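Lysozyme (Meretrix lusoria, PDB 3AYQ) hydrolyses the beta-1,4 linkages between N-acetylmuramic acid and N-acetylglucosamine in bacterial peptidoglycan, lysing Gram-positive cells, and also cleaves chitin. Local coordinates at residues F38-A43 with S66-N71. Sequence-based numbering, arbitrary orientation.
With NAG (2-acetamido-2-deoxy-beta-D-glucopyranose), chain B; 4NN (N-[(5S,6R)-5-hydroxy-6-(hydroxymethyl)-2-oxo-5,6-dihydro-2H-pyran-3-yl]acetamide), chain C; NAG (2-acetamido-2-deoxy-beta-D-glucopyranose), chain D; NAG (2-acetamido-2-deoxy-beta-D-glucopyranose), chain E.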
ATOM      1  N   PHE A  38       4.388   5.212   1.208  1.00  4.86           N
ATOM      2  CA  PHE A  38       3.677   4.143   0.517  1.00  6.05           C
ATOM      3  C   PHE A  38       3.188   4.524  -0.877  1.00  6.11           C
ATOM      4  O   PHE A  38       2.433   3.778  -1.495  1.00  6.40           O
ATOM      5  CB  PHE A  38       2.494   3.657   1.367  1.00  5.90           C
ATOM      6  CG  PHE A  38       2.906   2.889   2.592  1.00  3.63           C
ATOM      7  CD1 PHE A  38       3.358   3.551   3.731  1.00  5.08           C
ATOM      8  CD2 PHE A  38       2.882   1.497   2.592  1.00  5.45           C
ATOM      9  CE1 PHE A  38       3.784   2.837   4.852  1.00  3.19           C
ATOM     10  CE2 PHE A  38       3.305   0.773   3.707  1.00  3.39           C
ATOM     11  CZ  PHE A  38       3.758   1.444   4.836  1.00  5.57           C
ATOM     12  N   GLN A  39       3.629   5.680  -1.367  1.00  6.02           N
ATOM     13  CA  GLN A  39       3.246   6.155  -2.691  1.00  4.89           C
ATOM     14  C   GLN A  39       1.742   6.069  -2.918  1.00  5.90           C
ATOM     15  O   GLN A  39       1.269   5.457  -3.875  1.00  6.74           O
ATOM     16  CB  GLN A  39       4.008   5.368  -3.759  1.00  3.81           C
ATOM     17  CG  GLN A  39       5.489   5.713  -3.783  1.00  3.74           C
ATOM     18  CD  GLN A  39       5.738   7.115  -4.305  1.00  6.86           C
ATOM     19  OE1 GLN A  39       5.610   7.372  -5.503  1.00  6.65           O
ATOM     20  NE2 GLN A  39       6.079   8.035  -3.405  1.00  6.46           N
ATOM     21  N   ILE A  40       1.006   6.709  -2.018  1.00  6.23           N
ATOM     22  CA  ILE A  40      -0.446   6.734  -2.052  1.00  6.14           C
ATOM     23  C   ILE A  40      -0.992   7.877  -2.895  1.00  5.82           C
ATOM     24  O   ILE A  40      -0.547   9.021  -2.782  1.00  7.26           O
ATOM     25  CB  ILE A  40      -0.997   6.844  -0.610  1.00  5.33           C
ATOM     26  CG1 ILE A  40      -0.647   5.573   0.164  1.00  5.77           C
ATOM     27  CG2 ILE A  40      -2.497   7.051  -0.620  1.00  6.95           C
ATOM     28  CD1 ILE A  40      -1.004   5.634   1.628  1.00  9.90           C
ATOM     29  N   LYS A  41      -1.946   7.553  -3.760  1.00  5.99           N
ATOM     30  CA  LYS A  41      -2.583   8.549  -4.608  1.00  5.95           C
ATOM     31  C   LYS A  41      -3.752   9.160  -3.835  1.00  6.41           C
ATOM     32  O   LYS A  41      -4.237   8.575  -2.859  1.00  7.18           O
ATOM     33  CB  LYS A  41      -3.076   7.893  -5.895  1.00  7.49           C
ATOM     34  CG  LYS A  41      -1.960   7.292  -6.729  1.00  6.99           C
ATOM     35  CD  LYS A  41      -2.510   6.589  -7.961  1.00  9.04           C
ATOM     36  CE  LYS A  41      -1.388   6.187  -8.906  1.00 12.32           C
ATOM     37  NZ  LYS A  41      -0.640   7.382  -9.392  1.00 15.49           N
ATOM     38  N   GLU A  42      -4.208  10.331  -4.267  1.00  6.76           N
ATOM     39  CA  GLU A  42      -5.303  11.011  -3.580  1.00  7.83           C
ATOM     40  C   GLU A  42      -6.578  10.180  -3.446  1.00  7.72           C
ATOM     41  O   GLU A  42      -7.208  10.179  -2.390  1.00  7.39           O
ATOM     42  CB  GLU A  42      -5.626  12.337  -4.280  1.00  6.98           C
ATOM     43  CG  GLU A  42      -6.729  13.142  -3.608  1.00  8.67           C
ATOM     44  CD  GLU A  42      -6.966  14.481  -4.281  1.00 12.05           C
ATOM     45  OE1 GLU A  42      -7.060  14.515  -5.526  1.00 14.67           O
ATOM     46  OE2 GLU A  42      -7.066  15.500  -3.567  1.00 16.41           O
ATOM     47  N   ALA A  43      -6.961   9.476  -4.510  1.00  7.87           N
ATOM     48  CA  ALA A  43      -8.175   8.662  -4.478  1.00  8.52           C
ATOM     49  C   ALA A  43      -8.092   7.571  -3.418  1.00  7.12           C
ATOM     50  O   ALA A  43      -9.079   7.253  -2.757  1.00  7.03           O
ATOM     51  CB  ALA A  43      -8.421   8.040  -5.846  1.00  9.28           C
ATOM     52  N   SER A  66       0.683   4.286   6.709  1.00  5.68           N
ATOM     53  CA  SER A  66       0.427   2.884   7.020  1.00  5.31           C
ATOM     54  C   SER A  66      -0.984   2.688   7.556  1.00  5.51           C
ATOM     55  O   SER A  66      -1.592   1.645   7.339  1.00  5.14           O
ATOM     56  CB  SER A  66       1.459   2.339   8.017  1.00  6.04           C
ATOM     57  OG  SER A  66       1.414   3.023   9.255  1.00  8.10           O
ATOM     58  N   LEU A  67      -1.523   3.689   8.244  1.00  5.97           N
ATOM     59  CA  LEU A  67      -2.882   3.561   8.759  1.00  6.17           C
ATOM     60  C   LEU A  67      -3.841   3.565   7.575  1.00  5.83           C
ATOM     61  O   LEU A  67      -4.835   2.849   7.560  1.00  6.02           O
ATOM     62  CB  LEU A  67      -3.221   4.719   9.699  1.00  6.10           C
ATOM     63  CG  LEU A  67      -4.649   4.723  10.254  1.00  5.00           C
ATOM     64  CD1 LEU A  67      -4.907   3.466  11.072  1.00  7.03           C
ATOM     65  CD2 LEU A  67      -4.847   5.960  11.099  1.00  7.86           C
ATOM     66  N   CYS A  68      -3.525   4.382   6.578  1.00  7.01           N
ATOM     67  CA  CYS A  68      -4.352   4.486   5.385  1.00  6.38           C
ATOM     68  C   CYS A  68      -4.387   3.133   4.677  1.00  6.69           C
ATOM     69  O   CYS A  68      -5.436   2.706   4.191  1.00  7.30           O
ATOM     70  CB  CYS A  68      -3.783   5.566   4.468  1.00  6.14           C
ATOM     71  SG  CYS A  68      -4.682   5.856   2.913  1.00  7.14           S
ATOM     72  N   VAL A  69      -3.238   2.465   4.623  1.00  7.11           N
ATOM     73  CA  VAL A  69      -3.155   1.152   3.993  1.00  6.57           C
ATOM     74  C   VAL A  69      -4.010   0.181   4.802  1.00  6.48           C
ATOM     75  O   VAL A  69      -4.770  -0.602   4.239  1.00  5.75           O
ATOM     76  CB  VAL A  69      -1.694   0.636   3.948  1.00  6.12           C
ATOM     77  CG1 VAL A  69      -1.654  -0.795   3.426  1.00  5.94           C
ATOM     78  CG2 VAL A  69      -0.859   1.541   3.059  1.00  5.61           C
ATOM     79  N   GLN A  70      -3.886   0.238   6.127  1.00  7.77           N
ATOM     80  CA  GLN A  70      -4.662  -0.635   6.999  1.00  7.42           C
ATOM     81  C   GLN A  70      -6.152  -0.445   6.739  1.00  6.87           C
ATOM     82  O   GLN A  70      -6.882  -1.414   6.590  1.00  7.91           O
ATOM     83  CB  GLN A  70      -4.355  -0.331   8.470  1.00  8.22           C
ATOM     84  CG  GLN A  70      -2.952  -0.723   8.904  1.00  5.72           C
ATOM     85  CD  GLN A  70      -2.787  -2.222   9.083  1.00  6.69           C
ATOM     86  OE1 GLN A  70      -3.586  -3.016   8.580  1.00  8.30           O
ATOM     87  NE2 GLN A  70      -1.740  -2.616   9.798  1.00  7.63           N
ATOM     88  N   ASN A  71      -6.599   0.808   6.685  1.00  8.63           N
ATOM     89  CA  ASN A  71      -8.009   1.099   6.442  1.00  7.46           C
ATOM     90  C   ASN A  71      -8.459   0.702   5.035  1.00  7.71           C
ATOM     91  O   ASN A  71      -9.599   0.270   4.836  1.00  6.95           O
ATOM     92  CB  ASN A  71      -8.298   2.591   6.666  1.00  8.96           C
ATOM     93  CG  ASN A  71      -8.132   3.011   8.116  1.00 11.64           C
ATOM     94  OD1 ASN A  71      -8.142   2.181   9.022  1.00 13.92           O
ATOM     95  ND2 ASN A  71      -7.997   4.318   8.343  1.00 13.30           N
TER
HETATM   96  C1  NAG B   2      -2.445   2.623  -7.588  1.00 20.00           C
HETATM   97  C2  NAG B   2      -3.320   3.136  -6.430  1.00 20.00           C
HETATM   98  C3  NAG B   2      -4.788   2.701  -6.559  1.00 20.00           C
HETATM   99  C4  NAG B   2      -5.370   2.915  -7.962  1.00 20.00           C
HETATM  100  C5  NAG B   2      -4.350   2.440  -9.008  1.00 20.00           C
HETATM  101  C6  NAG B   2      -4.849   2.712 -10.437  1.00 20.00           C
HETATM  102  C7  NAG B   2      -2.340   3.767  -4.276  1.00 20.00           C
HETATM  103  C8  NAG B   2      -1.657   3.274  -3.026  1.00 20.00           C
HETATM  104  N2  NAG B   2      -2.761   2.841  -5.126  1.00 20.00           N
HETATM  105  O3  NAG B   2      -5.631   3.319  -5.608  1.00 20.00           O
HETATM  106  O4  NAG B   2      -6.440   2.405  -8.158  1.00 20.00           O
HETATM  107  O5  NAG B   2      -3.051   2.973  -8.813  1.00 20.00           O
HETATM  108  O6  NAG B   2      -4.583   4.024 -10.871  1.00 20.00           O
HETATM  109  O7  NAG B   2      -2.431   4.952  -4.463  1.00 20.00           O
HETATM  110  C1  4NN C   1       2.193   3.748  -8.332  1.00 20.00           C
HETATM  111  O1  4NN C   1       3.138   4.391  -8.747  1.00 20.00           O
HETATM  112  C2  4NN C   1       1.764   2.684  -9.090  1.00 20.00           C
HETATM  113  N2  4NN C   1       2.489   2.373 -10.205  1.00 20.00           N
HETATM  114  C3  4NN C   1       0.588   2.061  -8.669  1.00 20.00           C
HETATM  115  C4  4NN C   1      -0.110   2.495  -7.349  1.00 20.00           C
HETATM  116  O4  4NN C   1      -1.232   3.306  -7.473  1.00 20.00           O
HETATM  117  C5  4NN C   1       0.891   3.271  -6.440  1.00 20.00           C
HETATM  118  O5  4NN C   1       1.550   4.201  -7.261  1.00 20.00           O
HETATM  119  C6  4NN C   1       1.774   2.444  -5.495  1.00 20.00           C
HETATM  120  O6  4NN C   1       1.950   1.159  -6.002  1.00 20.00           O
HETATM  121  C7  4NN C   1       2.210   1.337 -10.989  1.00 20.00           C
HETATM  122  O7  4NN C   1       1.255   0.615 -10.796  1.00 20.00           O
HETATM  123  C8  4NN C   1       3.135   1.095 -12.212  1.00 20.00           C
HETATM  124  C1  NAG D   4     -12.503   4.066  -6.374  1.00 20.00           C
HETATM  125  C2  NAG D   4     -13.460   5.199  -6.009  1.00 20.00           C
HETATM  126  C3  NAG D   4     -14.700   4.621  -5.301  1.00 20.00           C
HETATM  127  C4  NAG D   4     -15.316   3.502  -6.124  1.00 20.00           C
HETATM  128  C5  NAG D   4     -14.262   2.448  -6.452  1.00 20.00           C
HETATM  129  C6  NAG D   4     -14.858   1.393  -7.400  1.00 20.00           C
HETATM  130  C7  NAG D   4     -12.481   7.456  -5.544  1.00 20.00           C
HETATM  131  C8  NAG D   4     -12.069   8.388  -4.434  1.00 20.00           C
HETATM  132  N2  NAG D   4     -12.817   6.216  -5.192  1.00 20.00           N
HETATM  133  O3  NAG D   4     -15.638   5.642  -5.138  1.00 20.00           O
HETATM  134  O4  NAG D   4     -16.380   2.912  -5.440  1.00 20.00           O
HETATM  135  O5  NAG D   4     -13.148   3.045  -7.085  1.00 20.00           O
HETATM  136  O6  NAG D   4     -15.173   1.999  -8.633  1.00 20.00           O
HETATM  137  O7  NAG D   4     -12.455   7.845  -6.689  1.00 20.00           O
HETATM  138  C1  NAG E   3      -7.625   3.163  -8.050  1.00 20.00           C
HETATM  139  C2  NAG E   3      -8.784   2.647  -8.935  1.00 20.00           C
HETATM  140  C3  NAG E   3     -10.097   3.404  -8.672  1.00 20.00           C
HETATM  141  C4  NAG E   3     -10.385   3.583  -7.182  1.00 20.00           C
HETATM  142  C5  NAG E   3      -9.096   4.070  -6.496  1.00 20.00           C
HETATM  143  C6  NAG E   3      -9.278   4.334  -4.999  1.00 20.00           C
HETATM  144  C7  NAG E   3      -8.314   1.549 -11.019  1.00 20.00           C
HETATM  145  C8  NAG E   3      -8.021   1.684 -12.469  1.00 20.00           C
HETATM  146  N2  NAG E   3      -8.460   2.681 -10.349  1.00 20.00           N
HETATM  147  O3  NAG E   3     -11.206   2.802  -9.277  1.00 20.00           O
HETATM  148  O4  NAG E   3     -11.471   4.583  -7.136  1.00 20.00           O
HETATM  149  O5  NAG E   3      -8.025   3.187  -6.717  1.00 20.00           O
HETATM  150  O6  NAG E   3      -9.809   3.214  -4.358  1.00 20.00           O
HETATM  151  O7  NAG E   3      -8.394   0.464 -10.512  1.00 20.00           O
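F38 and V69 cross at about a right angle, and the valine methyl CG2 approaches the phenyl ring obliquely, 3.8 Å from F38 CD2. One helical turn earlier, the same ring meets S66: F38 CE1 lies 4.0 Å from S66 CB, so the phenyl group spans both residues along helix 62-80. CB, not OG, makes this approach; S66 OG is bonded to the carbonyls of S62 and Y63 and to the backbone N of A2. I40 has CG1 anti to the carbonyl carbon (chi1 -66°) and an extended chain beyond it. Its CD1 is thereby carried to 3.9 Å from C68 SG and also touches V69 CG2. That sulfur is half of the disulfide to C48, so I40 packs on a covalently fixed group. Immediately after I40, the backbone meets the bound glycan: K41 N donates to O7 of the chain B NAG over 2.7 Å, nearly straight with an N-H...O angle of 160°. All five touching residues are buried, and their contacts are apolar or van der Waals. This hydrophobic layer lies behind the short strand 40-41, whose K41 amide binds the acetamido oxygen, consistent with the packing helping to position that donor.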